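Local coordinates for uncharacterized protein PSPTO_0244 (Pseudomonas syringae pv. tomato, PDB 3MYX) that is of unknown function but has a cupin fold, probably related to that of (S)-ureidoglycine aminohydrolase, at residues A[5-10]-A[205-210]. Sequence-based numbering, arbitrary orientation.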
# COMPACT_ATOMS: atom_id res chain seq x y z
N PRO A 5 -2.11 5.11 -16.65
CA PRO A 5 -2.28 4.48 -15.33
C PRO A 5 -2.72 3.04 -15.45
O PRO A 5 -3.59 2.72 -16.25
CB PRO A 5 -3.37 5.34 -14.66
CG PRO A 5 -4.07 6.03 -15.76
CD PRO A 5 -3.02 6.25 -16.83
N THR A 6 -2.12 2.16 -14.66
CA THR A 6 -2.45 0.76 -14.72
C THR A 6 -2.44 0.12 -13.33
O THR A 6 -2.22 0.80 -12.31
CB THR A 6 -1.51 0.00 -15.70
OG1 THR A 6 -2.09 -1.27 -16.05
CG2 THR A 6 -0.12 -0.16 -15.10
N VAL A 7 -2.72 -1.18 -13.32
CA VAL A 7 -2.71 -2.02 -12.14
C VAL A 7 -1.38 -2.76 -12.15
O VAL A 7 -1.01 -3.40 -13.15
CB VAL A 7 -3.90 -3.02 -12.17
CG1 VAL A 7 -3.83 -3.99 -11.01
CG2 VAL A 7 -5.24 -2.27 -12.22
N LEU A 8 -0.66 -2.66 -11.04
CA LEU A 8 0.70 -3.18 -10.92
C LEU A 8 0.86 -4.08 -9.71
O LEU A 8 0.70 -3.64 -8.58
CB LEU A 8 1.69 -2.02 -10.80
CG LEU A 8 1.69 -1.05 -11.99
CD1 LEU A 8 2.47 0.21 -11.69
CD2 LEU A 8 2.22 -1.76 -13.26
N LEU A 9 1.17 -5.34 -9.97
CA LEU A 9 1.49 -6.28 -8.90
C LEU A 9 2.89 -5.91 -8.38
O LEU A 9 3.85 -5.89 -9.15
CB LEU A 9 1.42 -7.74 -9.39
CG LEU A 9 1.02 -8.86 -8.41
CD1 LEU A 9 1.82 -8.80 -7.13
CD2 LEU A 9 -0.47 -8.85 -8.08
N LEU A 10 2.99 -5.57 -7.10
CA LEU A 10 4.27 -5.14 -6.51
C LEU A 10 5.07 -6.33 -5.96
O LEU A 10 6.28 -6.39 -6.14
CB LEU A 10 4.06 -4.10 -5.41
CG LEU A 10 3.33 -2.82 -5.83
CD1 LEU A 10 3.34 -1.83 -4.66
CD2 LEU A 10 3.96 -2.17 -7.08
N SER A 205 -6.37 -8.24 -20.08
CA SER A 205 -5.70 -9.31 -19.33
C SER A 205 -6.27 -9.39 -17.90
O SER A 205 -7.06 -8.56 -17.52
CB SER A 205 -4.19 -9.04 -19.23
OG SER A 205 -3.95 -7.85 -18.49
N SER A 206 -5.83 -10.38 -17.13
CA SER A 206 -6.35 -10.59 -15.78
C SER A 206 -5.23 -10.77 -14.75
O SER A 206 -4.25 -11.48 -15.00
CB SER A 206 -7.21 -11.85 -15.79
OG SER A 206 -8.02 -11.94 -14.65
N LEU A 207 -5.38 -10.14 -13.59
CA LEU A 207 -4.45 -10.32 -12.49
C LEU A 207 -5.19 -10.94 -11.31
O LEU A 207 -6.14 -10.34 -10.81
CB LEU A 207 -3.88 -8.96 -12.08
CG LEU A 207 -2.86 -9.00 -10.95
CD1 LEU A 207 -1.55 -9.68 -11.43
CD2 LEU A 207 -2.60 -7.57 -10.47
N THR A 208 -4.75 -12.11 -10.87
CA THR A 208 -5.24 -12.71 -9.65
C THR A 208 -4.36 -12.24 -8.51
O THR A 208 -3.15 -12.48 -8.52
CB THR A 208 -5.24 -14.23 -9.72
OG1 THR A 208 -6.11 -14.63 -10.78
CG2 THR A 208 -5.75 -14.81 -8.41
N VAL A 209 -4.96 -11.54 -7.56
CA VAL A 209 -4.27 -11.06 -6.38
C VAL A 209 -4.62 -12.03 -5.26
O VAL A 209 -5.78 -12.16 -4.87
CB VAL A 209 -4.68 -9.61 -6.02
CG1 VAL A 209 -3.81 -9.09 -4.86
CG2 VAL A 209 -4.59 -8.72 -7.28
N ASN A 210 -3.61 -12.75 -4.81
CA ASN A 210 -3.78 -13.77 -3.80
C ASN A 210 -3.44 -13.27 -2.41
O ASN A 210 -2.88 -12.19 -2.23
CB ASN A 210 -2.90 -14.98 -4.14
CG ASN A 210 -3.31 -15.64 -5.43
OD1 ASN A 210 -4.41 -16.17 -5.53
ND2 ASN A 210 -2.43 -15.63 -6.43
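Leu207 reaches across from strand 206-209 and lays its CD2 methyl against both Val7 and Leu9 of strand 7-10; Leu207 and Leu9 share most of the contact, with Val7 and Val209 adding smaller parts. The CG of Leu207 lies anti to the backbone N (chi1 -179°), which extends the isobutyl group toward the other strand and brings both methyls within range. CD2 of Leu207 meets CD2 of Leu9 at 3.4 Å and CG1 of Val7 at 3.8 Å. CD1 of Leu207 adds a second approach to CD2 of Leu9, at 3.6 Å, so the Leu9 methyl sits against the whole fork of Leu207. The closest of these pairs is tighter than usual van der Waals contact, but it is doubtful, because both leucines were modelled in two conformers. The fit slackens at Val209, where CG2 touches CD2 of Leu9 only at 4.2 Å. Toward solvent the contact thins out: Ser206 is exposed, and the CB of Thr208 points away from strand 7-10. Branched aliphatic residues suit the inner positions because compact valines and two longer leucines can mesh without polar groups to satisfy, whereas serine and threonine suit the outer ones.

No hydrogen bond joins the segments, whose strand axes come no closer than 9.1 Å and differ in direction by 40°. They belong to different sheets: Leu8 pairs through its backbone with Phe216, and Leu207 with Leu199. Val215 touches both Val7 and Leu207, extending the apolar cluster. Between the two segments the chemistry implies cohesion through dispersion and exclusion of water, with hydrogen bonding supplied by each sheet's backbone and, just beyond strand 7-11, by NH1 of Arg12 to the backbone O of Thr208.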